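Local atomic coordinates of malonyl CoA reductase (malonate semialdehyde-forming) (Sulfolobus tokodaii, PDB entry 2EP5), a protein that probably reduces malonyl-CoA to 3-oxopropanoate (malonate semialdehyde) with NADPH as the hydride donor, and belongs to the aspartate-semialdehyde dehydrogenase family. Residues A[3-8]-A[78-83]; A[17-22]-A[52-57]; A[122-127]-A[214-219]. All coordinates share one frame; numbering follows the deposited sequence.

Contact 1: residues A[3-8]-A[78-83]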
ATOM      1  N   ASP A   3      24.764 -39.204   6.293  1.00 38.52           N
ATOM      2  CA  ASP A   3      25.123 -39.055   7.697  1.00 39.52           C
ATOM      3  C   ASP A   3      24.724 -37.658   8.136  1.00 39.45           C
ATOM      4  O   ASP A   3      25.255 -36.661   7.641  1.00 40.55           O
ATOM      5  CB  ASP A   3      26.622 -39.262   7.903  1.00 40.12           C
ATOM      6  CG  ASP A   3      27.047 -40.691   7.648  1.00 41.02           C
ATOM      7  OD1 ASP A   3      26.478 -41.602   8.289  1.00 40.37           O
ATOM      8  OD2 ASP A   3      27.950 -40.899   6.810  1.00 41.50           O
ATOM      9  N   LYS A   4      23.780 -37.594   9.065  1.00 38.30           N
ATOM     10  CA  LYS A   4      23.282 -36.323   9.556  1.00 38.28           C
ATOM     11  C   LYS A   4      24.225 -35.541  10.464  1.00 36.57           C
ATOM     12  O   LYS A   4      24.968 -36.114  11.251  1.00 37.92           O
ATOM     13  CB  LYS A   4      21.945 -36.538  10.273  1.00 38.15           C
ATOM     14  CG  LYS A   4      20.731 -36.497   9.346  1.00 40.29           C
ATOM     15  CD  LYS A   4      20.768 -37.590   8.288  1.00 39.54           C
ATOM     16  CE  LYS A   4      19.658 -37.408   7.251  1.00 39.35           C
ATOM     17  NZ  LYS A   4      18.288 -37.387   7.838  1.00 34.44           N
ATOM     18  N   ILE A   5      24.191 -34.221  10.320  1.00 35.22           N
ATOM     19  CA  ILE A   5      24.981 -33.315  11.143  1.00 32.46           C
ATOM     20  C   ILE A   5      23.930 -32.602  11.988  1.00 31.51           C
ATOM     21  O   ILE A   5      23.046 -31.926  11.456  1.00 30.24           O
ATOM     22  CB  ILE A   5      25.747 -32.272  10.289  1.00 32.58           C
ATOM     23  CG1 ILE A   5      26.898 -32.943   9.543  1.00 34.20           C
ATOM     24  CG2 ILE A   5      26.306 -31.176  11.174  1.00 31.36           C
ATOM     25  CD1 ILE A   5      26.465 -33.967   8.527  1.00 38.62           C
ATOM     26  N   LYS A   6      24.015 -32.771  13.301  1.00 30.52           N
ATOM     27  CA  LYS A   6      23.053 -32.162  14.212  1.00 30.50           C
ATOM     28  C   LYS A   6      23.306 -30.681  14.458  1.00 29.40           C
ATOM     29  O   LYS A   6      24.401 -30.282  14.847  1.00 30.45           O
ATOM     30  CB  LYS A   6      23.054 -32.933  15.530  1.00 32.53           C
ATOM     31  CG  LYS A   6      22.561 -34.362  15.369  1.00 35.47           C
ATOM     32  CD  LYS A   6      22.600 -35.133  16.672  1.00 36.46           C
ATOM     33  CE  LYS A   6      21.820 -36.436  16.546  1.00 41.11           C
ATOM     34  NZ  LYS A   6      22.217 -37.237  15.346  1.00 42.65           N
ATOM     35  N   VAL A   7      22.282 -29.865  14.234  1.00 28.35           N
ATOM     36  CA  VAL A   7      22.412 -28.426  14.429  1.00 25.24           C
ATOM     37  C   VAL A   7      21.348 -27.836  15.355  1.00 25.52           C
ATOM     38  O   VAL A   7      20.280 -28.417  15.558  1.00 24.85           O
ATOM     39  CB  VAL A   7      22.346 -27.676  13.074  1.00 25.18           C
ATOM     40  CG1 VAL A   7      23.387 -28.247  12.112  1.00 22.79           C
ATOM     41  CG2 VAL A   7      20.935 -27.775  12.478  1.00 19.67           C
ATOM     42  N   SER A   8      21.660 -26.685  15.938  1.00 24.89           N
ATOM     43  CA  SER A   8      20.711 -25.992  16.797  1.00 24.31           C
ATOM     44  C   SER A   8      20.551 -24.604  16.176  1.00 23.34           C
ATOM     45  O   SER A   8      21.388 -24.185  15.380  1.00 20.74           O
ATOM     46  CB  SER A   8      21.243 -25.879  18.225  1.00 22.87           C
ATOM     47  OG  SER A   8      22.319 -24.973  18.302  1.00 23.61           O
ATOM     48  N   VAL A  78      25.149 -30.732  20.236  1.00 34.88           N
ATOM     49  CA  VAL A  78      25.003 -30.237  18.871  1.00 34.10           C
ATOM     50  C   VAL A  78      26.336 -30.167  18.135  1.00 32.60           C
ATOM     51  O   VAL A  78      27.357 -29.810  18.715  1.00 31.49           O
ATOM     52  CB  VAL A  78      24.354 -28.832  18.838  1.00 35.03           C
ATOM     53  CG1 VAL A  78      24.107 -28.415  17.400  1.00 34.72           C
ATOM     54  CG2 VAL A  78      23.047 -28.837  19.618  1.00 35.12           C
ATOM     55  N   ASP A  79      26.316 -30.518  16.852  1.00 31.19           N
ATOM     56  CA  ASP A  79      27.515 -30.485  16.032  1.00 30.10           C
ATOM     57  C   ASP A  79      27.878 -29.056  15.658  1.00 29.49           C
ATOM     58  O   ASP A  79      29.049 -28.682  15.686  1.00 30.31           O
ATOM     59  CB  ASP A  79      27.318 -31.311  14.759  1.00 33.26           C
ATOM     60  CG  ASP A  79      27.432 -32.803  15.007  1.00 35.77           C
ATOM     61  OD1 ASP A  79      28.488 -33.245  15.515  1.00 36.99           O
ATOM     62  OD2 ASP A  79      26.469 -33.533  14.689  1.00 37.81           O
ATOM     63  N   VAL A  80      26.871 -28.264  15.299  1.00 26.82           N
ATOM     64  CA  VAL A  80      27.082 -26.871  14.922  1.00 25.24           C
ATOM     65  C   VAL A  80      25.921 -26.010  15.400  1.00 24.34           C
ATOM     66  O   VAL A  80      24.762 -26.415  15.332  1.00 26.60           O
ATOM     67  CB  VAL A  80      27.197 -26.712  13.389  1.00 26.28           C
ATOM     68  CG1 VAL A  80      27.397 -25.242  13.025  1.00 23.56           C
ATOM     69  CG2 VAL A  80      28.347 -27.550  12.867  1.00 24.19           C
ATOM     70  N   VAL A  81      26.234 -24.828  15.902  1.00 23.12           N
ATOM     71  CA  VAL A  81      25.202 -23.921  16.364  1.00 20.72           C
ATOM     72  C   VAL A  81      25.049 -22.820  15.331  1.00 21.89           C
ATOM     73  O   VAL A  81      26.024 -22.152  14.981  1.00 21.77           O
ATOM     74  CB  VAL A  81      25.569 -23.272  17.698  1.00 20.72           C
ATOM     75  CG1 VAL A  81      24.428 -22.382  18.164  1.00 19.67           C
ATOM     76  CG2 VAL A  81      25.866 -24.339  18.733  1.00 19.74           C
ATOM     77  N   LEU A  82      23.832 -22.659  14.818  1.00 20.76           N
ATOM     78  CA  LEU A  82      23.547 -21.617  13.841  1.00 20.60           C
ATOM     79  C   LEU A  82      22.870 -20.498  14.620  1.00 19.84           C
ATOM     80  O   LEU A  82      22.148 -20.758  15.579  1.00 19.50           O
ATOM     81  CB  LEU A  82      22.615 -22.138  12.747  1.00 19.98           C
ATOM     82  CG  LEU A  82      22.984 -23.468  12.087  1.00 21.66           C
ATOM     83  CD1 LEU A  82      22.118 -23.634  10.858  1.00 19.75           C
ATOM     84  CD2 LEU A  82      24.453 -23.507  11.698  1.00 19.03           C
ATOM     85  N   SER A  83      23.095 -19.256  14.213  1.00 20.57           N
ATOM     86  CA  SER A  83      22.522 -18.129  14.932  1.00 19.68           C
ATOM     87  C   SER A  83      21.877 -17.061  14.065  1.00 20.04           C
ATOM     88  O   SER A  83      22.445 -16.613  13.063  1.00 16.75           O
ATOM     89  CB  SER A  83      23.600 -17.477  15.804  1.00 20.11           C
ATOM     90  OG  SER A  83      23.059 -16.418  16.576  1.00 23.00           O
TER

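Contact 2: residues A[17-22]-A[52-57]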
ATOM      1  N   GLY A  17      14.812 -16.513  11.351  1.00 24.36           N
ATOM      2  CA  GLY A  17      14.748 -17.784  12.051  1.00 23.36           C
ATOM      3  C   GLY A  17      13.721 -18.723  11.444  1.00 23.51           C
ATOM      4  O   GLY A  17      14.005 -19.900  11.222  1.00 22.24           O
ATOM      5  N   GLN A  18      12.524 -18.211  11.168  1.00 23.13           N
ATOM      6  CA  GLN A  18      11.475 -19.045  10.594  1.00 23.00           C
ATOM      7  C   GLN A  18      11.871 -19.524   9.206  1.00 22.74           C
ATOM      8  O   GLN A  18      11.585 -20.658   8.838  1.00 23.92           O
ATOM      9  CB  GLN A  18      10.142 -18.287  10.564  1.00 24.21           C
ATOM     10  CG  GLN A  18       9.672 -17.859  11.961  1.00 23.89           C
ATOM     11  CD  GLN A  18       8.272 -17.269  11.966  1.00 27.09           C
ATOM     12  OE1 GLN A  18       7.892 -16.542  12.893  1.00 26.18           O
ATOM     13  NE2 GLN A  18       7.493 -17.587  10.939  1.00 23.73           N
ATOM     14  N   LYS A  19      12.539 -18.670   8.434  1.00 23.99           N
ATOM     15  CA  LYS A  19      13.000 -19.065   7.102  1.00 24.30           C
ATOM     16  C   LYS A  19      13.948 -20.262   7.236  1.00 24.15           C
ATOM     17  O   LYS A  19      13.829 -21.251   6.517  1.00 24.07           O
ATOM     18  CB  LYS A  19      13.762 -17.922   6.425  1.00 25.63           C
ATOM     19  CG  LYS A  19      12.934 -17.092   5.469  1.00 32.22           C
ATOM     20  CD  LYS A  19      12.570 -17.866   4.207  1.00 30.07           C
ATOM     21  CE  LYS A  19      11.493 -17.121   3.429  1.00 29.76           C
ATOM     22  NZ  LYS A  19      11.093 -17.829   2.184  1.00 32.21           N
ATOM     23  N   MET A  20      14.896 -20.155   8.161  1.00 22.76           N
ATOM     24  CA  MET A  20      15.863 -21.221   8.370  1.00 22.50           C
ATOM     25  C   MET A  20      15.187 -22.503   8.843  1.00 20.70           C
ATOM     26  O   MET A  20      15.505 -23.591   8.369  1.00 19.23           O
ATOM     27  CB  MET A  20      16.928 -20.765   9.374  1.00 22.90           C
ATOM     28  CG  MET A  20      17.774 -19.620   8.853  1.00 22.99           C
ATOM     29  SD  MET A  20      18.983 -19.015  10.025  1.00 24.37           S
ATOM     30  CE  MET A  20      20.308 -20.189   9.786  1.00 26.46           C
ATOM     31  N   VAL A  21      14.258 -22.372   9.781  1.00 21.37           N
ATOM     32  CA  VAL A  21      13.540 -23.533  10.280  1.00 20.49           C
ATOM     33  C   VAL A  21      12.871 -24.234   9.104  1.00 22.88           C
ATOM     34  O   VAL A  21      12.918 -25.460   8.998  1.00 22.24           O
ATOM     35  CB  VAL A  21      12.469 -23.132  11.316  1.00 20.47           C
ATOM     36  CG1 VAL A  21      11.493 -24.284  11.545  1.00 21.74           C
ATOM     37  CG2 VAL A  21      13.136 -22.775  12.634  1.00 19.08           C
ATOM     38  N   LYS A  22      12.266 -23.456   8.208  1.00 24.79           N
ATOM     39  CA  LYS A  22      11.585 -24.034   7.049  1.00 26.41           C
ATOM     40  C   LYS A  22      12.548 -24.714   6.086  1.00 26.33           C
ATOM     41  O   LYS A  22      12.257 -25.788   5.565  1.00 28.67           O
ATOM     42  CB  LYS A  22      10.782 -22.965   6.299  1.00 29.60           C
ATOM     43  CG  LYS A  22       9.840 -23.548   5.256  1.00 34.02           C
ATOM     44  CD  LYS A  22       9.012 -22.486   4.539  1.00 37.95           C
ATOM     45  CE  LYS A  22       9.865 -21.630   3.604  1.00 42.47           C
ATOM     46  NZ  LYS A  22       9.061 -20.569   2.920  1.00 43.33           N
ATOM     47  N   TRP A  52       4.045 -18.030  13.725  1.00 31.44           N
ATOM     48  CA  TRP A  52       4.373 -18.402  12.357  1.00 31.03           C
ATOM     49  C   TRP A  52       4.030 -17.303  11.362  1.00 33.97           C
ATOM     50  O   TRP A  52       2.900 -16.810  11.298  1.00 33.44           O
ATOM     51  CB  TRP A  52       3.666 -19.701  11.977  1.00 29.40           C
ATOM     52  CG  TRP A  52       4.288 -20.405  10.816  1.00 25.16           C
ATOM     53  CD1 TRP A  52       3.657 -20.818   9.683  1.00 26.19           C
ATOM     54  CD2 TRP A  52       5.651 -20.834  10.696  1.00 24.78           C
ATOM     55  NE1 TRP A  52       4.538 -21.485   8.862  1.00 24.65           N
ATOM     56  CE2 TRP A  52       5.769 -21.508   9.459  1.00 24.03           C
ATOM     57  CE3 TRP A  52       6.784 -20.715  11.511  1.00 23.16           C
ATOM     58  CZ2 TRP A  52       6.978 -22.062   9.017  1.00 24.44           C
ATOM     59  CZ3 TRP A  52       7.988 -21.269  11.070  1.00 22.84           C
ATOM     60  CH2 TRP A  52       8.074 -21.933   9.835  1.00 21.23           C
ATOM     61  N   ILE A  53       5.034 -16.938  10.575  1.00 35.14           N
ATOM     62  CA  ILE A  53       4.905 -15.879   9.597  1.00 36.36           C
ATOM     63  C   ILE A  53       5.229 -16.374   8.196  1.00 37.71           C
ATOM     64  O   ILE A  53       4.963 -15.687   7.216  1.00 38.48           O
ATOM     65  CB  ILE A  53       5.847 -14.711   9.997  1.00 37.98           C
ATOM     66  CG1 ILE A  53       5.020 -13.446  10.187  1.00 37.00           C
ATOM     67  CG2 ILE A  53       6.994 -14.560   8.995  1.00 35.30           C
ATOM     68  CD1 ILE A  53       3.981 -13.562  11.274  1.00 36.29           C
ATOM     69  N   GLU A  54       5.801 -17.570   8.111  1.00 39.69           N
ATOM     70  CA  GLU A  54       6.165 -18.169   6.831  1.00 41.84           C
ATOM     71  C   GLU A  54       4.967 -18.758   6.101  1.00 44.82           C
ATOM     72  O   GLU A  54       3.846 -18.761   6.609  1.00 44.93           O
ATOM     73  CB  GLU A  54       7.201 -19.279   7.034  1.00 39.69           C
ATOM     74  CG  GLU A  54       8.629 -18.802   7.239  1.00 39.50           C
ATOM     75  CD  GLU A  54       9.203 -18.107   6.017  1.00 38.03           C
ATOM     76  OE1 GLU A  54       9.087 -18.655   4.901  1.00 36.52           O
ATOM     77  OE2 GLU A  54       9.783 -17.014   6.177  1.00 41.17           O
ATOM     78  N   GLN A  55       5.231 -19.272   4.904  1.00 48.43           N
ATOM     79  CA  GLN A  55       4.210 -19.893   4.070  1.00 50.90           C
ATOM     80  C   GLN A  55       3.792 -21.246   4.628  1.00 50.74           C
ATOM     81  O   GLN A  55       4.636 -22.058   5.014  1.00 51.06           O
ATOM     82  CB  GLN A  55       4.739 -20.064   2.636  1.00 54.25           C
ATOM     83  CG  GLN A  55       4.075 -21.181   1.810  1.00 58.84           C
ATOM     84  CD  GLN A  55       4.726 -22.557   2.005  1.00 61.53           C
ATOM     85  OE1 GLN A  55       5.903 -22.754   1.685  1.00 61.64           O
ATOM     86  NE2 GLN A  55       3.957 -23.510   2.527  1.00 61.53           N
ATOM     87  N   GLY A  56       2.483 -21.473   4.672  1.00 49.96           N
ATOM     88  CA  GLY A  56       1.955 -22.734   5.157  1.00 49.10           C
ATOM     89  C   GLY A  56       2.009 -22.945   6.656  1.00 48.95           C
ATOM     90  O   GLY A  56       2.060 -21.993   7.434  1.00 47.52           O
ATOM     91  N   ASP A  57       1.998 -24.214   7.052  1.00 49.09           N
ATOM     92  CA  ASP A  57       2.029 -24.598   8.456  1.00 49.99           C
ATOM     93  C   ASP A  57       3.460 -24.827   8.925  1.00 48.67           C
ATOM     94  O   ASP A  57       4.369 -24.979   8.114  1.00 48.55           O
ATOM     95  CB  ASP A  57       1.227 -25.888   8.660  1.00 52.10           C
ATOM     96  CG  ASP A  57      -0.181 -25.802   8.098  1.00 54.61           C
ATOM     97  OD1 ASP A  57      -0.329 -25.556   6.881  1.00 56.43           O
ATOM     98  OD2 ASP A  57      -1.143 -25.986   8.872  1.00 56.28           O
TER

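Contact 3: residues A[122-127]-A[214-219]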
ATOM      1  N   PRO A 122      29.434 -17.701   0.603  1.00 29.45           N
ATOM      2  CA  PRO A 122      29.901 -18.884  -0.133  1.00 28.82           C
ATOM      3  C   PRO A 122      30.581 -18.666  -1.490  1.00 28.16           C
ATOM      4  O   PRO A 122      31.795 -18.825  -1.616  1.00 28.25           O
ATOM      5  CB  PRO A 122      28.646 -19.739  -0.222  1.00 30.14           C
ATOM      6  CG  PRO A 122      28.010 -19.491   1.103  1.00 28.67           C
ATOM      7  CD  PRO A 122      28.133 -17.984   1.242  1.00 28.78           C
ATOM      8  N   GLU A 123      29.798 -18.315  -2.501  1.00 27.37           N
ATOM      9  CA  GLU A 123      30.331 -18.097  -3.840  1.00 27.56           C
ATOM     10  C   GLU A 123      31.447 -17.055  -3.894  1.00 27.51           C
ATOM     11  O   GLU A 123      32.413 -17.203  -4.636  1.00 28.41           O
ATOM     12  CB  GLU A 123      29.207 -17.665  -4.796  1.00 27.00           C
ATOM     13  CG  GLU A 123      28.164 -18.737  -5.100  1.00 26.67           C
ATOM     14  CD  GLU A 123      27.034 -18.794  -4.084  1.00 26.43           C
ATOM     15  OE1 GLU A 123      27.216 -18.317  -2.949  1.00 29.10           O
ATOM     16  OE2 GLU A 123      25.962 -19.335  -4.415  1.00 24.06           O
ATOM     17  N   ILE A 124      31.318 -16.010  -3.094  1.00 28.96           N
ATOM     18  CA  ILE A 124      32.284 -14.923  -3.102  1.00 29.60           C
ATOM     19  C   ILE A 124      33.645 -15.158  -2.434  1.00 29.87           C
ATOM     20  O   ILE A 124      34.684 -14.869  -3.031  1.00 28.79           O
ATOM     21  CB  ILE A 124      31.642 -13.653  -2.495  1.00 29.69           C
ATOM     22  CG1 ILE A 124      30.269 -13.413  -3.132  1.00 30.78           C
ATOM     23  CG2 ILE A 124      32.531 -12.445  -2.730  1.00 30.83           C
ATOM     24  CD1 ILE A 124      30.296 -13.319  -4.648  1.00 30.58           C
ATOM     25  N   ASN A 125      33.653 -15.676  -1.208  1.00 29.39           N
ATOM     26  CA  ASN A 125      34.918 -15.871  -0.508  1.00 28.44           C
ATOM     27  C   ASN A 125      35.000 -17.102   0.393  1.00 27.32           C
ATOM     28  O   ASN A 125      35.398 -16.998   1.553  1.00 26.16           O
ATOM     29  CB  ASN A 125      35.235 -14.618   0.320  1.00 27.06           C
ATOM     30  CG  ASN A 125      34.197 -14.356   1.395  1.00 27.60           C
ATOM     31  OD1 ASN A 125      33.039 -14.743   1.260  1.00 27.03           O
ATOM     32  ND2 ASN A 125      34.603 -13.687   2.462  1.00 29.02           N
ATOM     33  N   TRP A 126      34.644 -18.267  -0.136  1.00 26.28           N
ATOM     34  CA  TRP A 126      34.712 -19.485   0.659  1.00 25.21           C
ATOM     35  C   TRP A 126      36.135 -19.752   1.150  1.00 24.89           C
ATOM     36  O   TRP A 126      36.332 -20.284   2.244  1.00 22.90           O
ATOM     37  CB  TRP A 126      34.204 -20.682  -0.146  1.00 25.56           C
ATOM     38  CG  TRP A 126      34.893 -20.894  -1.454  1.00 26.06           C
ATOM     39  CD1 TRP A 126      34.555 -20.349  -2.660  1.00 25.68           C
ATOM     40  CD2 TRP A 126      36.027 -21.732  -1.695  1.00 27.22           C
ATOM     41  NE1 TRP A 126      35.406 -20.802  -3.638  1.00 25.53           N
ATOM     42  CE2 TRP A 126      36.320 -21.652  -3.074  1.00 25.70           C
ATOM     43  CE3 TRP A 126      36.827 -22.544  -0.878  1.00 27.56           C
ATOM     44  CZ2 TRP A 126      37.378 -22.353  -3.657  1.00 27.10           C
ATOM     45  CZ3 TRP A 126      37.880 -23.243  -1.458  1.00 28.29           C
ATOM     46  CH2 TRP A 126      38.145 -23.142  -2.836  1.00 27.31           C
ATOM     47  N   GLU A 127      37.119 -19.357   0.341  1.00 25.74           N
ATOM     48  CA  GLU A 127      38.529 -19.538   0.670  1.00 26.80           C
ATOM     49  C   GLU A 127      38.905 -18.857   1.984  1.00 27.39           C
ATOM     50  O   GLU A 127      39.851 -19.273   2.664  1.00 27.70           O
ATOM     51  CB  GLU A 127      39.421 -18.981  -0.450  1.00 29.42           C
ATOM     52  CG  GLU A 127      39.176 -19.594  -1.819  1.00 35.31           C
ATOM     53  CD  GLU A 127      38.495 -18.628  -2.786  1.00 39.33           C
ATOM     54  OE1 GLU A 127      37.432 -18.059  -2.436  1.00 38.10           O
ATOM     55  OE2 GLU A 127      39.027 -18.445  -3.906  1.00 41.39           O
ATOM     56  N   LYS A 214      35.677  -6.561   3.104  1.00 19.96           N
ATOM     57  CA  LYS A 214      36.155  -7.856   3.571  1.00 18.96           C
ATOM     58  C   LYS A 214      35.672  -8.998   2.680  1.00 19.66           C
ATOM     59  O   LYS A 214      36.413  -9.936   2.411  1.00 19.20           O
ATOM     60  CB  LYS A 214      35.697  -8.094   5.006  1.00 17.66           C
ATOM     61  CG  LYS A 214      36.309  -9.322   5.652  1.00 18.40           C
ATOM     62  CD  LYS A 214      35.914  -9.397   7.119  1.00 16.90           C
ATOM     63  CE  LYS A 214      36.565 -10.576   7.812  1.00 16.69           C
ATOM     64  NZ  LYS A 214      36.259 -10.557   9.265  1.00 15.92           N
ATOM     65  N   LEU A 215      34.426  -8.918   2.224  1.00 22.38           N
ATOM     66  CA  LEU A 215      33.869  -9.954   1.357  1.00 23.00           C
ATOM     67  C   LEU A 215      34.663 -10.096   0.065  1.00 24.49           C
ATOM     68  O   LEU A 215      34.832 -11.204  -0.452  1.00 25.09           O
ATOM     69  CB  LEU A 215      32.417  -9.631   1.021  1.00 21.19           C
ATOM     70  CG  LEU A 215      31.462  -9.738   2.208  1.00 23.13           C
ATOM     71  CD1 LEU A 215      30.112  -9.139   1.836  1.00 19.43           C
ATOM     72  CD2 LEU A 215      31.336 -11.205   2.634  1.00 18.31           C
ATOM     73  N   ASN A 216      35.155  -8.971  -0.447  1.00 23.47           N
ATOM     74  CA  ASN A 216      35.917  -8.967  -1.689  1.00 25.32           C
ATOM     75  C   ASN A 216      37.415  -8.998  -1.457  1.00 25.92           C
ATOM     76  O   ASN A 216      38.193  -8.859  -2.398  1.00 25.66           O
ATOM     77  CB  ASN A 216      35.558  -7.729  -2.509  1.00 26.91           C
ATOM     78  CG  ASN A 216      34.109  -7.723  -2.940  1.00 26.71           C
ATOM     79  OD1 ASN A 216      33.701  -8.522  -3.782  1.00 28.48           O
ATOM     80  ND2 ASN A 216      33.317  -6.832  -2.351  1.00 25.29           N
ATOM     81  N   GLY A 217      37.811  -9.184  -0.202  1.00 27.35           N
ATOM     82  CA  GLY A 217      39.218  -9.219   0.140  1.00 26.59           C
ATOM     83  C   GLY A 217      39.909 -10.473  -0.339  1.00 27.99           C
ATOM     84  O   GLY A 217      39.266 -11.407  -0.824  1.00 28.28           O
ATOM     85  N   LYS A 218      41.228 -10.499  -0.187  1.00 28.43           N
ATOM     86  CA  LYS A 218      42.029 -11.632  -0.619  1.00 30.84           C
ATOM     87  C   LYS A 218      42.769 -12.244   0.556  1.00 31.10           C
ATOM     88  O   LYS A 218      43.291 -11.530   1.410  1.00 29.67           O
ATOM     89  CB  LYS A 218      43.037 -11.173  -1.673  1.00 33.57           C
ATOM     90  CG  LYS A 218      43.833 -12.283  -2.337  1.00 36.84           C
ATOM     91  CD  LYS A 218      44.968 -11.686  -3.165  1.00 40.81           C
ATOM     92  CE  LYS A 218      45.624 -12.710  -4.083  1.00 42.08           C
ATOM     93  NZ  LYS A 218      44.710 -13.130  -5.188  1.00 43.71           N
ATOM     94  N   LEU A 219      42.806 -13.570   0.594  1.00 33.17           N
ATOM     95  CA  LEU A 219      43.494 -14.296   1.654  1.00 34.26           C
ATOM     96  C   LEU A 219      44.971 -14.420   1.311  1.00 35.98           C
ATOM     97  O   LEU A 219      45.314 -14.936   0.252  1.00 36.13           O
ATOM     98  CB  LEU A 219      42.909 -15.696   1.797  1.00 33.38           C
ATOM     99  CG  LEU A 219      43.660 -16.619   2.754  1.00 33.62           C
ATOM    100  CD1 LEU A 219      43.360 -16.225   4.195  1.00 29.79           C
ATOM    101  CD2 LEU A 219      43.242 -18.056   2.490  1.00 33.31           C
TER

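Contact 1: residues A[3-8]-A[78-83]
Two successive amides hold the carbonyl oxygen of Lys6: Asp79 N at 2.8 Å, tilted from the carbonyl plane, and Val80 N, which lies in that plane at 3.2 Å from Lys6 O. The side chain of the same aspartate reaches across to Lys6 as well. With CG beside its own backbone N (chi1 -77°), Asp79 sends OD2 to Lys6 N at 2.9 Å, using the anti lone pair, so one residue serves both the N-H and the C=O of Lys6. Its CB meanwhile lies 3.7 Å from Ile5 CG2, the two side chains crossing at about a right angle. Further on, the backbones pair as regular parallel strands, Ser8 N giving to Val80 O and Leu82 N to Ser8 O, the latter at 2.9 Å. Val7 and Val80 face one side of the sheet. Ser8 and Val81 face the other, where Ser8 OG rests 3.3 Å from Val81 CG1; this hydroxyl is buried and has no polar partner in the model. Val78 closes over the backbone from the same side, its CG2 3.7 Å from Ser8 CB. Strand 5-10 also bonds to strand 30-36 through Ile5 and Val7, while Val81 pairs with Ile103. A first strand flanked by the second and fourth of a parallel sheet is the central pairing of the Rossmann fold, here in the NAD-binding domain.

Contact 2: residues A[17-22]-A[52-57]
The side-chain amide of Gln18 lies almost parallel to the indole of Trp52, their planes 7° apart and the two side chains running past each other in opposite directions. Nearer the helix backbone, the aliphatic part of Gln18 continues the packing, CB standing 3.7 Å from both Trp52 CZ3 and Glu54 CG. Glu54 is the charged centre. Its OE1 accepts from Lys22 NZ at 2.8 Å, met nearly along the C-O axis, and forms a longer salt bridge with Lys19 NZ at 3.5 Å. Lys22 gets there by a bend late in its chain (chi3 70°), which brings the ammonium round to the carboxylate. Both lysines cross the Glu54 side chain at about a right angle; Lys19 lays its aliphatic part against it, CG 3.2 Å from Glu54 OE2. With an alanine here in place of Glu54, Lys19 and Lys22 would probably lose their shared counter-charge and their ammonium ends would be freer to swing. Val21 CG1 makes a looser contact with Trp52. Tyr46 of helix 46-49 touches Gln18, Val21 and Trp52 where the loop before helix 60-63 lies against helix 15-24; that helix packs on strand 5-10 through Leu9 and on helix 334-347 through Ala334.

Contact 3: residues A[122-127]-A[214-219]
The flat carboxamide of Asn125 is set obliquely across Leu215, whose CD2 methyl is almost equally far from its two ends, 4.1 Å from Asn125 ND2 and 4.2 Å from Asn125 OD1. Next to it, the Trp126 ring has Glu127 CG over the centre of one face and Pro122 O at its edge. Asn125 carries CG between its backbone N and carbonyl carbon (chi1 63°), a torsion that stands the amide up beside the end of helix 204-215. Neither end of that amide bonds across the contact: ND2 gives to Leu119 O and OD1 accepts from Asn121 N, which fixes its rotation. What meets the helix end is mostly carbon. Leu215 O is touched by Ile124 CG2 and Asn125 CB, each 3.5 Å from it, and the chain then turns as Gly217 N bonds back to Lys214 O. Asn216 OD1, 4.2 Å from Ile124 CG2, is buried without a polar partner in the model, although Asn216 ND2 bonds to Leu212 O. Farther along, Leu219 CD2 packs on Glu127 O at 3.6 Å. The extended Lys214 reaches the carbonyls of Arg112, Asp114 and Val117. With no hydrogen bond between its two segments, this van der Waals contact joins sequence of the NAD-binding family to that of the dimerisation family, consistent with the two-domain build of semialdehyde dehydrogenases.

Contacts 1 and 2 belong to the same NAD-binding region: strand 5-10 is followed by helix 15-24, and both segments of contact 2 lie within the chain loop that contact 1 closes. They touch where Leu82 CD1 packs on Met20 CE at 4.0 Å. Contact 1 is buried sheet, held mainly by backbone bonds; contact 2 is only partly buried and relies on charged and flat side chains fixing an irregular loop to a helix. Contact 3 is buried too, yet joins NAD-binding to dimerisation sequence by van der Waals contact, largely carbon against carbonyl oxygen, with no hydrogen bond between its segments. It stands on the other side of the chain's centre from contact 2, with about 12 Å between nearest atoms.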